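Local structure of oxalate biosynthetic component 1 (Burkholderia thailandensis, 5IKY) at residues A[30-35]-A[42-47]; A[58-63]-A[174-179]; A[112-117]-A[142-147]; A[118-123]-A[131-136]; A[155-160]-A[240-245]. The protein catalyses oxalate production under quorum-sensing control, combining a serine hydrolase activity with an additional lyase activity in one chain. One frame throughout, in Å; residues are numbered along the deposited sequence.

Contact 1: A[30-35]-A[42-47]; sequences ALLELL and ATIKAL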
# COMPACT_ATOMS: atom_id res chain seq x y z
N ALA A 30 -43.75 -25.39 7.70
CA ALA A 30 -44.21 -26.34 6.68
C ALA A 30 -43.09 -27.02 5.89
O ALA A 30 -43.18 -28.22 5.62
CB ALA A 30 -45.15 -25.63 5.72
N LEU A 31 -42.06 -26.27 5.53
CA LEU A 31 -40.98 -26.82 4.72
C LEU A 31 -40.24 -27.94 5.45
O LEU A 31 -39.83 -28.93 4.84
CB LEU A 31 -40.00 -25.72 4.30
CG LEU A 31 -40.60 -24.60 3.45
CD1 LEU A 31 -39.51 -23.65 2.95
CD2 LEU A 31 -41.41 -25.16 2.28
N LEU A 32 -40.07 -27.78 6.76
CA LEU A 32 -39.41 -28.79 7.58
C LEU A 32 -40.35 -29.94 7.91
O LEU A 32 -39.96 -31.11 7.84
CB LEU A 32 -38.87 -28.17 8.86
CG LEU A 32 -37.71 -27.18 8.70
CD1 LEU A 32 -37.29 -26.62 10.05
CD2 LEU A 32 -36.55 -27.84 7.99
N GLU A 33 -41.58 -29.61 8.28
CA GLU A 33 -42.60 -30.60 8.65
C GLU A 33 -42.90 -31.55 7.50
O GLU A 33 -43.45 -32.63 7.69
CB GLU A 33 -43.88 -29.89 9.10
CG GLU A 33 -44.74 -30.69 10.06
CD GLU A 33 -45.87 -29.86 10.65
OE1 GLU A 33 -46.05 -28.71 10.20
OE2 GLU A 33 -46.57 -30.36 11.55
N LEU A 34 -42.52 -31.12 6.30
CA LEU A 34 -42.72 -31.88 5.07
C LEU A 34 -41.74 -33.05 4.96
O LEU A 34 -41.97 -34.00 4.21
CB LEU A 34 -42.59 -30.93 3.88
CG LEU A 34 -42.71 -31.42 2.44
CD1 LEU A 34 -43.40 -30.35 1.61
CD2 LEU A 34 -41.32 -31.71 1.88
N LEU A 35 -40.65 -32.97 5.71
CA LEU A 35 -39.64 -34.03 5.72
C LEU A 35 -40.10 -35.25 6.51
O LEU A 35 -41.01 -35.15 7.33
CB LEU A 35 -38.33 -33.50 6.31
CG LEU A 35 -37.45 -32.62 5.41
CD1 LEU A 35 -36.27 -32.06 6.19
CD2 LEU A 35 -36.98 -33.43 4.22
N ALA A 42 -32.93 -34.51 12.25
CA ALA A 42 -31.53 -34.25 11.97
C ALA A 42 -31.32 -32.84 11.44
O ALA A 42 -30.40 -32.13 11.87
CB ALA A 42 -30.99 -35.27 10.98
N THR A 43 -32.17 -32.43 10.52
CA THR A 43 -32.09 -31.10 9.92
C THR A 43 -32.28 -30.00 10.97
O THR A 43 -31.49 -29.05 11.03
CB THR A 43 -33.15 -30.92 8.81
OG1 THR A 43 -32.83 -31.77 7.70
CG2 THR A 43 -33.19 -29.47 8.33
N ILE A 44 -33.31 -30.14 11.79
CA ILE A 44 -33.62 -29.13 12.80
C ILE A 44 -32.51 -28.99 13.83
O ILE A 44 -32.11 -27.87 14.17
CB ILE A 44 -34.96 -29.44 13.51
CG1 ILE A 44 -36.13 -29.23 12.56
CG2 ILE A 44 -35.13 -28.55 14.73
CD1 ILE A 44 -37.49 -29.41 13.20
N LYS A 45 -32.00 -30.11 14.33
CA LYS A 45 -30.95 -30.06 15.35
C LYS A 45 -29.65 -29.53 14.76
O LYS A 45 -28.83 -28.95 15.48
CB LYS A 45 -30.74 -31.44 15.98
CG LYS A 45 -29.96 -32.43 15.12
CD LYS A 45 -29.52 -33.63 15.94
CE LYS A 45 -28.64 -33.21 17.11
NZ LYS A 45 -28.17 -34.37 17.91
N ALA A 46 -29.46 -29.72 13.46
CA ALA A 46 -28.28 -29.19 12.79
C ALA A 46 -28.41 -27.68 12.61
O ALA A 46 -27.44 -26.94 12.77
CB ALA A 46 -28.07 -29.86 11.44
N LEU A 47 -29.62 -27.23 12.30
CA LEU A 47 -29.91 -25.80 12.18
C LEU A 47 -29.72 -25.09 13.51
O LEU A 47 -29.05 -24.05 13.59
CB LEU A 47 -31.33 -25.58 11.65
CG LEU A 47 -31.57 -25.85 10.17
CD1 LEU A 47 -33.06 -25.80 9.86
CD2 LEU A 47 -30.82 -24.86 9.30
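L32 and L35 meet T43, I44 and L47 in a buried, almost wholly apolar contact between consecutive helices, 29-33 and 37-49, which form a helix-loop-helix unit in the N-terminal region. It illustrates how a short helix can be bound to the longer one that follows it largely by one well-placed branched side chain, with a second leucine helping. L32 is the main side chain. Its two methyl groups divide the facing surface between them: CD2 lies 3.7 Å from CG2 of T43, while CD1 meets CG1 of I44 at 3.8 Å and, less closely, CD1 of L47 at 4.3 Å. The fork therefore spans one turn of the longer helix, from T43 to L47. I44 does not start out pointing at its partner; with CG1 beside the backbone N (chi1 -70°), this branch comes near the leucine. T43 presents its methyl group to L32 because CG2 stands anti to the backbone N. Its hydroxyl bonds to the carbonyl O of R39, so the one polar side-chain atom in the contact has its partner in the backbone of its own helix. Beyond the pair, L47 and A46 touch L237, L47 also packs on W52, and L35 reaches Y75. Further along, L35 bonds through its backbone N to the carbonyl O of L32 at 2.9 Å. From there its side chain crosses that of T43 at about a right angle, bringing CD1 to 3.8 Å from OG1.

Contact 2: A[58-63]-A[174-179]; sequences GGIVRE and AVLDSL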
# COMPACT_ATOMS: atom_id res chain seq x y z
N GLY A 58 -45.82 -14.18 13.05
CA GLY A 58 -45.85 -12.75 13.32
C GLY A 58 -44.67 -11.97 12.76
O GLY A 58 -44.66 -10.74 12.81
N GLY A 59 -43.68 -12.68 12.23
CA GLY A 59 -42.53 -12.04 11.63
C GLY A 59 -42.76 -11.66 10.18
O GLY A 59 -43.66 -12.19 9.53
N ILE A 60 -41.95 -10.73 9.67
CA ILE A 60 -42.08 -10.29 8.28
C ILE A 60 -40.86 -10.69 7.45
O ILE A 60 -39.76 -10.84 7.98
CB ILE A 60 -42.27 -8.76 8.19
CG1 ILE A 60 -41.05 -8.04 8.76
CG2 ILE A 60 -43.53 -8.33 8.91
CD1 ILE A 60 -41.17 -6.54 8.72
N VAL A 61 -41.07 -10.86 6.15
CA VAL A 61 -39.98 -11.29 5.26
C VAL A 61 -40.01 -10.55 3.92
O VAL A 61 -41.07 -10.17 3.42
CB VAL A 61 -40.04 -12.81 5.01
CG1 VAL A 61 -41.16 -13.17 4.04
CG2 VAL A 61 -38.70 -13.32 4.48
N ARG A 62 -38.82 -10.33 3.37
CA ARG A 62 -38.68 -9.80 2.02
C ARG A 62 -37.86 -10.79 1.20
O ARG A 62 -36.63 -10.80 1.28
CB ARG A 62 -38.00 -8.43 2.03
CG ARG A 62 -37.77 -7.83 0.64
CD ARG A 62 -39.07 -7.38 -0.01
NE ARG A 62 -38.84 -6.73 -1.30
CZ ARG A 62 -39.00 -7.32 -2.48
NH1 ARG A 62 -39.41 -8.58 -2.54
NH2 ARG A 62 -38.75 -6.65 -3.60
N GLU A 63 -38.54 -11.64 0.44
CA GLU A 63 -37.87 -12.71 -0.29
C GLU A 63 -38.12 -12.64 -1.79
O GLU A 63 -39.18 -12.20 -2.23
CB GLU A 63 -38.30 -14.07 0.24
CG GLU A 63 -39.79 -14.34 0.11
CD GLU A 63 -40.15 -15.79 0.40
OE1 GLU A 63 -39.27 -16.66 0.23
OE2 GLU A 63 -41.30 -16.06 0.80
N ALA A 174 -46.87 3.13 11.57
CA ALA A 174 -46.49 3.53 10.22
C ALA A 174 -45.29 2.67 9.84
O ALA A 174 -45.48 1.50 9.51
CB ALA A 174 -46.17 5.03 10.14
N VAL A 175 -44.08 3.23 9.91
CA VAL A 175 -42.80 2.53 9.59
C VAL A 175 -42.89 1.07 9.13
O VAL A 175 -42.31 0.70 8.10
CB VAL A 175 -41.83 2.57 10.79
CG1 VAL A 175 -40.56 1.78 10.50
CG2 VAL A 175 -41.48 4.02 11.16
N LEU A 176 -43.64 0.26 9.88
CA LEU A 176 -44.01 -1.09 9.45
C LEU A 176 -44.83 -1.06 8.16
O LEU A 176 -44.95 -2.06 7.46
CB LEU A 176 -44.80 -1.80 10.56
CG LEU A 176 -45.23 -3.26 10.35
CD1 LEU A 176 -43.99 -4.09 10.14
CD2 LEU A 176 -46.01 -3.76 11.56
N ASP A 177 -45.40 0.10 7.85
CA ASP A 177 -46.31 0.25 6.73
C ASP A 177 -45.56 0.08 5.45
O ASP A 177 -46.01 -0.60 4.51
CB ASP A 177 -47.00 1.63 6.75
CG ASP A 177 -46.02 2.79 6.60
OD1 ASP A 177 -44.80 2.57 6.70
OD2 ASP A 177 -46.47 3.92 6.35
N SER A 178 -44.41 0.75 5.42
CA SER A 178 -43.64 0.93 4.21
C SER A 178 -43.04 -0.39 3.75
O SER A 178 -42.85 -0.63 2.55
CB SER A 178 -42.53 1.97 4.42
OG SER A 178 -41.74 2.14 3.23
N LEU A 179 -42.73 -1.24 4.72
CA LEU A 179 -42.20 -2.55 4.40
C LEU A 179 -43.26 -3.35 3.65
O LEU A 179 -42.98 -3.96 2.62
CB LEU A 179 -41.74 -3.27 5.67
CG LEU A 179 -40.74 -2.46 6.49
CD1 LEU A 179 -40.36 -3.16 7.78
CD2 LEU A 179 -39.50 -2.14 5.66
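The way to I60, the residue of 58-63 that meets L176 and L179, begins at G58 and G59, whose backbones bond to C187. G58 has a positive phi of 117°, a conformation suited to glycine, and after this pair the chain enters strand 60-64, the middle strand of a three-stranded antiparallel sheet. Its neighbours, strands 156-160 and 185-186, are linked through helices 162-172 and 176-181, so the arrangement is a split beta-alpha-beta unit, with strand 60-64 running between the two strands that the helices connect. I60 is the strand's contribution to the helical layer: its side chain points toward helix 176-181, and CG1 takes the position between the backbone N and the carbonyl carbon (chi1 62°), from which the chain extends fully to CD1. V61, next along, turns to the opposite face and touches C187 and Y159. R62 points to the helix side again without touching 174-179; its guanidinium bonds to the carbonyl O of P107. E63 forms a salt bridge with R102. Around I60 the apolar layer is completed by V165 of helix 162-172 and by W184, which also touches L179. A single methyl group thus carries the whole junction, lodged between two leucines one helical turn apart: CD1 of I60 lies 4.0 Å from CD1 of L176, whose side chain crosses it obliquely, and 3.6 Å from CD1 of L179, met at about a right angle.

Contact 3: A[112-117]-A[142-147]; sequences PPLITR and TATEDG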
# COMPACT_ATOMS: atom_id res chain seq x y z
N PRO A 112 -33.53 -1.54 -6.47
CA PRO A 112 -33.02 -2.01 -5.17
C PRO A 112 -33.92 -1.65 -4.00
O PRO A 112 -34.37 -0.51 -3.95
CB PRO A 112 -31.68 -1.29 -5.04
CG PRO A 112 -31.24 -1.03 -6.41
CD PRO A 112 -32.49 -0.81 -7.24
N PRO A 113 -34.19 -2.61 -3.10
CA PRO A 113 -34.91 -2.34 -1.85
C PRO A 113 -34.24 -1.22 -1.05
O PRO A 113 -33.03 -1.28 -0.83
CB PRO A 113 -34.83 -3.67 -1.10
CG PRO A 113 -34.73 -4.69 -2.17
CD PRO A 113 -33.92 -4.05 -3.27
N LEU A 114 -35.01 -0.23 -0.64
CA LEU A 114 -34.45 0.92 0.06
C LEU A 114 -35.31 1.33 1.24
O LEU A 114 -36.48 1.68 1.08
CB LEU A 114 -34.29 2.11 -0.90
CG LEU A 114 -33.79 3.41 -0.28
CD1 LEU A 114 -32.32 3.32 0.05
CD2 LEU A 114 -34.06 4.58 -1.21
N ILE A 115 -34.72 1.28 2.43
CA ILE A 115 -35.35 1.82 3.62
C ILE A 115 -34.69 3.16 3.94
O ILE A 115 -33.56 3.21 4.43
CB ILE A 115 -35.22 0.86 4.82
CG1 ILE A 115 -35.87 -0.48 4.48
CG2 ILE A 115 -35.85 1.46 6.06
CD1 ILE A 115 -35.80 -1.50 5.59
N THR A 116 -35.40 4.24 3.64
CA THR A 116 -34.84 5.58 3.73
C THR A 116 -34.51 5.98 5.16
O THR A 116 -35.10 5.48 6.12
CB THR A 116 -35.79 6.63 3.14
OG1 THR A 116 -37.07 6.53 3.78
CG2 THR A 116 -35.96 6.41 1.65
N ARG A 117 -33.56 6.90 5.29
CA ARG A 117 -33.16 7.44 6.59
C ARG A 117 -34.34 8.10 7.29
O ARG A 117 -34.49 7.98 8.51
CB ARG A 117 -32.01 8.43 6.41
CG ARG A 117 -31.69 9.28 7.63
CD ARG A 117 -30.21 9.59 7.70
NE ARG A 117 -29.89 10.53 8.77
CZ ARG A 117 -29.84 10.22 10.05
NH1 ARG A 117 -29.54 11.14 10.96
NH2 ARG A 117 -30.10 8.98 10.44
N THR A 142 -26.61 -2.64 3.16
CA THR A 142 -25.56 -1.65 3.36
C THR A 142 -26.13 -0.26 3.61
O THR A 142 -27.28 0.02 3.29
CB THR A 142 -24.61 -1.59 2.15
OG1 THR A 142 -25.36 -1.29 0.96
CG2 THR A 142 -23.87 -2.91 1.98
N ALA A 143 -25.30 0.59 4.20
CA ALA A 143 -25.69 1.97 4.47
C ALA A 143 -25.26 2.88 3.33
O ALA A 143 -24.13 2.80 2.85
CB ALA A 143 -25.08 2.45 5.78
N THR A 144 -26.18 3.73 2.88
CA THR A 144 -25.87 4.69 1.83
C THR A 144 -25.19 5.91 2.44
O THR A 144 -25.16 6.07 3.66
CB THR A 144 -27.13 5.12 1.06
OG1 THR A 144 -27.97 5.91 1.92
CG2 THR A 144 -27.90 3.90 0.58
N GLU A 145 -24.65 6.78 1.59
CA GLU A 145 -24.05 8.02 2.05
C GLU A 145 -25.11 8.87 2.74
O GLU A 145 -24.83 9.60 3.70
CB GLU A 145 -23.42 8.79 0.89
N ASP A 146 -26.34 8.75 2.25
CA ASP A 146 -27.49 9.43 2.82
C ASP A 146 -27.77 8.96 4.25
O ASP A 146 -28.23 9.73 5.09
CB ASP A 146 -28.72 9.19 1.93
CG ASP A 146 -30.00 9.71 2.55
OD1 ASP A 146 -30.65 8.95 3.30
OD2 ASP A 146 -30.37 10.87 2.27
N GLY A 147 -27.49 7.69 4.51
CA GLY A 147 -27.75 7.11 5.82
C GLY A 147 -28.90 6.12 5.78
O GLY A 147 -29.42 5.72 6.82
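The flat guanidinium of R117 passes the carbonyl O of D146 obliquely, and the close touch is made by the carbons before it: CD lies 3.3 Å from O of D146 and 4.0 Å from CA of G147, which has no side chain to stand in the way. The charged end reaches on to a salt bridge with E121. The carboxylate of D146 likewise meets the stem, its OD1 3.4 Å from CB of R117, while NE and OD1 of these opposite charges remain 5.7 Å apart. OD1 bonds instead to OG of S148, and the same hydroxyl bonds to the backbone N of R117, so S148 links the carboxylate to the first turn of helix 117-121. T116 is the N-cap residue of that helix. Within 142-147, T144 and G147 close a beta turn through the bond from N of G147 to O of T144 at 3.0 Å; a weak bond from the same N to OG1 of T144 adds to it, while OG1 bonds chiefly to the backbone N of S148. L114 brushes this turn at 4.5 Å, CD1 against CG2 of T144. The lesson is that a surface turn can be covered by an arginine's carbons while the arginine's charge pairs with E121. Here the turn is the tip of the beta hairpin of strands 142-143 and 149-150, and strand 114-115 completes the three-stranded antiparallel sheet.

Contact 4: A[118-123]-A[131-136]; sequences NTLERL and QIVLQL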
# COMPACT_ATOMS: atom_id res chain seq x y z
N ASN A 118 -35.17 8.79 6.52
CA ASN A 118 -36.36 9.43 7.06
C ASN A 118 -37.34 8.42 7.66
O ASN A 118 -37.98 8.69 8.68
CB ASN A 118 -37.06 10.26 5.98
CG ASN A 118 -36.35 11.58 5.72
OD1 ASN A 118 -35.88 12.23 6.65
ND2 ASN A 118 -36.29 11.98 4.46
N THR A 119 -37.47 7.26 7.01
CA THR A 119 -38.35 6.21 7.50
C THR A 119 -37.89 5.68 8.86
O THR A 119 -38.69 5.50 9.77
CB THR A 119 -38.43 5.04 6.50
OG1 THR A 119 -38.97 5.50 5.26
CG2 THR A 119 -39.32 3.93 7.05
N LEU A 120 -36.59 5.45 8.98
CA LEU A 120 -36.02 4.94 10.22
C LEU A 120 -36.11 5.97 11.35
O LEU A 120 -36.40 5.62 12.49
CB LEU A 120 -34.56 4.53 10.01
CG LEU A 120 -34.33 3.29 9.14
CD1 LEU A 120 -32.85 3.13 8.82
CD2 LEU A 120 -34.87 2.05 9.83
N GLU A 121 -35.86 7.23 11.02
CA GLU A 121 -35.86 8.30 12.02
C GLU A 121 -37.26 8.56 12.57
O GLU A 121 -37.41 9.22 13.60
CB GLU A 121 -35.27 9.58 11.43
CG GLU A 121 -33.76 9.70 11.60
CD GLU A 121 -33.20 10.96 10.98
OE1 GLU A 121 -33.74 11.41 9.95
OE2 GLU A 121 -32.21 11.51 11.52
N ARG A 122 -38.27 8.05 11.88
CA ARG A 122 -39.65 8.15 12.36
C ARG A 122 -39.83 7.39 13.66
O ARG A 122 -40.65 7.77 14.51
CB ARG A 122 -40.63 7.62 11.31
CG ARG A 122 -40.95 8.59 10.20
CD ARG A 122 -42.15 8.12 9.41
NE ARG A 122 -42.69 9.15 8.53
CZ ARG A 122 -43.87 9.08 7.93
NH1 ARG A 122 -44.65 8.02 8.12
NH2 ARG A 122 -44.29 10.07 7.15
N LEU A 123 -39.08 6.30 13.83
CA LEU A 123 -39.14 5.51 15.04
C LEU A 123 -38.62 6.31 16.23
O LEU A 123 -37.60 7.00 16.14
CB LEU A 123 -38.34 4.21 14.88
CG LEU A 123 -38.93 3.20 13.89
CD1 LEU A 123 -37.93 2.08 13.62
CD2 LEU A 123 -40.23 2.63 14.42
N GLN A 131 -30.91 -1.94 16.47
CA GLN A 131 -31.09 -3.38 16.29
C GLN A 131 -31.58 -3.70 14.88
O GLN A 131 -31.23 -4.73 14.31
CB GLN A 131 -32.07 -3.92 17.34
CG GLN A 131 -31.60 -3.69 18.77
CD GLN A 131 -32.62 -4.15 19.79
OE1 GLN A 131 -33.46 -5.01 19.51
NE2 GLN A 131 -32.55 -3.59 20.99
N ILE A 132 -32.39 -2.80 14.33
CA ILE A 132 -32.85 -2.93 12.95
C ILE A 132 -31.68 -2.76 11.99
O ILE A 132 -31.44 -3.61 11.12
CB ILE A 132 -33.95 -1.91 12.61
CG1 ILE A 132 -35.23 -2.24 13.38
CG2 ILE A 132 -34.22 -1.88 11.12
CD1 ILE A 132 -36.34 -1.24 13.16
N VAL A 133 -30.94 -1.67 12.16
CA VAL A 133 -29.77 -1.40 11.34
C VAL A 133 -28.74 -2.52 11.46
O VAL A 133 -28.16 -2.95 10.47
CB VAL A 133 -29.11 -0.05 11.72
CG1 VAL A 133 -27.78 0.12 11.00
CG2 VAL A 133 -30.04 1.11 11.40
N LEU A 134 -28.53 -3.00 12.68
CA LEU A 134 -27.57 -4.07 12.92
C LEU A 134 -28.03 -5.40 12.32
O LEU A 134 -27.22 -6.17 11.81
CB LEU A 134 -27.29 -4.24 14.41
CG LEU A 134 -26.39 -3.17 15.04
CD1 LEU A 134 -26.08 -3.51 16.49
CD2 LEU A 134 -25.11 -3.00 14.24
N GLN A 135 -29.34 -5.66 12.37
CA GLN A 135 -29.87 -6.89 11.80
C GLN A 135 -29.78 -6.91 10.28
O GLN A 135 -29.36 -7.90 9.69
CB GLN A 135 -31.32 -7.11 12.23
CG GLN A 135 -31.48 -8.08 13.39
CD GLN A 135 -31.07 -9.50 13.04
OE1 GLN A 135 -30.90 -9.84 11.87
NE2 GLN A 135 -30.91 -10.33 14.06
N LEU A 136 -30.18 -5.81 9.65
CA LEU A 136 -30.18 -5.75 8.20
C LEU A 136 -28.75 -5.76 7.65
O LEU A 136 -28.48 -6.42 6.65
CB LEU A 136 -30.93 -4.51 7.70
CG LEU A 136 -32.43 -4.50 8.01
CD1 LEU A 136 -33.15 -3.41 7.22
CD2 LEU A 136 -33.05 -5.85 7.72
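L123 and I132 reach toward each other tip to tip, with CD1 of the leucine 3.7 Å from CD1 of the isoleucine. L120, one turn earlier, meets the same isoleucine differently: the two side chains run antiparallel, flank to flank, and CD2 of L120 comes to 4.2 Å from CG2 of I132. I132 can serve both because its branches diverge at CB, CG2 standing anti to the backbone N while CG1 lies beside it (chi1 -69°) and carries CD1 toward L123. The pair belongs to a helix-loop-helix unit, helices 117-121 and 126-138, placed in the chain between strands 114-115 and 142-143. The helices cover one face of the small antiparallel sheet those strands form with 149-150, and L120, V133 and L136 all touch L149 of its middle strand; L120 and L136 also touch I115. At the sheet side V133 joins the contact, its CG2 4.3 Å from CD1 of L120. L120 therefore uses its two methyl groups on two successive residues of the longer helix. The backbone N of L123 bonds to O of L120 at 3.1 Å, and its side chain packs in addition on D171 and N172 of helix 162-172.

Contact 5: A[155-160]-A[240-245]; sequences RIHTYL and PGLNTP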
# COMPACT_ATOMS: atom_id res chain seq x y z
N ARG A 155 -30.92 -11.40 -5.66
CA ARG A 155 -31.78 -12.23 -4.82
C ARG A 155 -31.93 -11.53 -3.48
O ARG A 155 -31.12 -10.67 -3.13
CB ARG A 155 -31.19 -13.62 -4.62
CG ARG A 155 -31.13 -14.50 -5.85
CD ARG A 155 -30.40 -15.80 -5.52
NE ARG A 155 -30.37 -16.74 -6.63
CZ ARG A 155 -30.63 -18.04 -6.51
NH1 ARG A 155 -30.58 -18.83 -7.57
NH2 ARG A 155 -30.93 -18.55 -5.32
N ILE A 156 -32.96 -11.90 -2.73
CA ILE A 156 -33.10 -11.39 -1.38
C ILE A 156 -33.90 -12.36 -0.52
O ILE A 156 -34.79 -13.06 -1.01
CB ILE A 156 -33.76 -9.99 -1.35
CG1 ILE A 156 -33.55 -9.32 0.02
CG2 ILE A 156 -35.24 -10.06 -1.72
CD1 ILE A 156 -33.93 -7.86 0.06
N HIS A 157 -33.55 -12.42 0.76
CA HIS A 157 -34.23 -13.28 1.71
C HIS A 157 -33.99 -12.74 3.12
O HIS A 157 -33.24 -13.31 3.90
CB HIS A 157 -33.74 -14.72 1.59
CG HIS A 157 -34.74 -15.74 2.05
ND1 HIS A 157 -34.98 -16.01 3.37
CD2 HIS A 157 -35.59 -16.53 1.34
CE1 HIS A 157 -35.91 -16.94 3.47
NE2 HIS A 157 -36.30 -17.27 2.25
N THR A 158 -34.62 -11.61 3.42
CA THR A 158 -34.43 -10.92 4.69
C THR A 158 -35.65 -11.06 5.58
O THR A 158 -36.77 -10.76 5.17
CB THR A 158 -34.12 -9.43 4.47
OG1 THR A 158 -32.82 -9.30 3.87
CG2 THR A 158 -34.13 -8.69 5.79
N TYR A 159 -35.43 -11.51 6.81
CA TYR A 159 -36.51 -11.77 7.75
C TYR A 159 -36.32 -11.00 9.05
O TYR A 159 -35.20 -10.78 9.49
CB TYR A 159 -36.61 -13.28 8.02
CG TYR A 159 -37.56 -13.66 9.14
CD1 TYR A 159 -37.10 -13.80 10.45
CD2 TYR A 159 -38.90 -13.89 8.90
CE1 TYR A 159 -37.95 -14.15 11.47
CE2 TYR A 159 -39.76 -14.24 9.92
CZ TYR A 159 -39.28 -14.37 11.21
OH TYR A 159 -40.13 -14.72 12.23
N LEU A 160 -37.43 -10.60 9.66
CA LEU A 160 -37.41 -9.98 10.97
C LEU A 160 -38.36 -10.71 11.91
O LEU A 160 -39.50 -11.00 11.54
CB LEU A 160 -37.78 -8.49 10.88
CG LEU A 160 -36.75 -7.58 10.21
CD1 LEU A 160 -37.26 -6.16 10.12
CD2 LEU A 160 -35.43 -7.63 10.96
N PRO A 240 -36.29 -28.36 1.65
CA PRO A 240 -37.37 -28.45 0.66
C PRO A 240 -37.95 -27.09 0.30
O PRO A 240 -38.28 -26.30 1.19
CB PRO A 240 -38.42 -29.32 1.36
CG PRO A 240 -37.64 -30.14 2.32
CD PRO A 240 -36.52 -29.26 2.79
N GLY A 241 -38.06 -26.80 -1.00
CA GLY A 241 -38.63 -25.55 -1.46
C GLY A 241 -37.66 -24.39 -1.55
O GLY A 241 -38.03 -23.29 -1.96
N LEU A 242 -36.41 -24.63 -1.17
CA LEU A 242 -35.37 -23.60 -1.24
C LEU A 242 -34.27 -23.99 -2.22
O LEU A 242 -33.71 -25.08 -2.14
CB LEU A 242 -34.79 -23.34 0.14
CG LEU A 242 -35.74 -22.67 1.15
CD1 LEU A 242 -35.08 -22.56 2.51
CD2 LEU A 242 -36.17 -21.31 0.64
N ASN A 243 -33.95 -23.09 -3.15
CA ASN A 243 -32.95 -23.39 -4.17
C ASN A 243 -31.53 -23.09 -3.73
O ASN A 243 -30.59 -23.22 -4.51
CB ASN A 243 -33.27 -22.63 -5.47
CG ASN A 243 -33.26 -21.12 -5.29
OD1 ASN A 243 -32.60 -20.57 -4.40
ND2 ASN A 243 -34.00 -20.43 -6.15
N THR A 244 -31.37 -22.69 -2.47
CA THR A 244 -30.05 -22.45 -1.91
C THR A 244 -29.91 -23.18 -0.57
O THR A 244 -30.70 -22.96 0.34
CB THR A 244 -29.78 -20.95 -1.70
OG1 THR A 244 -29.85 -20.27 -2.96
CG2 THR A 244 -28.40 -20.74 -1.10
N PRO A 245 -28.90 -24.05 -0.47
CA PRO A 245 -28.69 -24.83 0.75
C PRO A 245 -28.15 -23.99 1.90
O PRO A 245 -27.57 -22.93 1.67
CB PRO A 245 -27.67 -25.88 0.32
CG PRO A 245 -26.89 -25.21 -0.76
CD PRO A 245 -27.88 -24.34 -1.50
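The loop between strands 235-237 and 246-248 is joined to the residue just before strand 156-160, where R155 bonds to N243 and approaches T244, a contact that ties the N-terminal Obc region to the part of the chain related to beta-keto acid cleavage enzymes. The arginine chain, extended from CG to NE, approaches from the direction opposite to the asparagine's, with the guanidinium and amide planes 50° apart. NH2 donates to OD1 of N243 at 2.8 Å, with OD1 at the edge of the guanidinium. The bond is bent, 134° at the hydrogen, and the donor stands 46° out of the carbonyl plane instead of on a lone pair. From the same face, OG1 of T244 donates to that oxygen at 3.1 Å, so two donors share one acceptor and help to fix the amide's rotation. ND2 at the other end of the amide bonds to the carbonyl O of G65, which leaves the group held at both ends. A looser van der Waals touch follows: CD2 of L242 lies 4.4 Å from NE2 of H157. Y66 completes the cluster by a cation-pi contact with R155 and an edge-to-face one with H157. The strand itself is an outer strand of the antiparallel sheet with 60-64 beside it; the loop lies beside the beginning of this strand and the residues G65 and Y66 that follow strand 60-64, and L242 also touches I27 of strand 26-28.

Overall arrangement
All five contacts lie on the same side of the chain's centre. Contacts 1 to 4 belong to the N-terminal Obc region; contact 5 joins it to the beta-keto acid cleavage enzyme-like part. Contact 1 comes first along the chain and touches contact 5 where L31, L34 and L35 pack on P240, with centres about 15 Å apart. Contacts 2 and 5 cross in sequence and share a sheet, since strands 60-64 and 156-160 are neighbours in it. Contact 4 is nested inside contact 3, and both inside contact 2; centres of 3 and 4 are about 10 Å apart. Contact 1 stands about 20 Å, nearest atoms, from contact 3. Local helix pairs and small sheets are thus joined into a continuous N-terminal region.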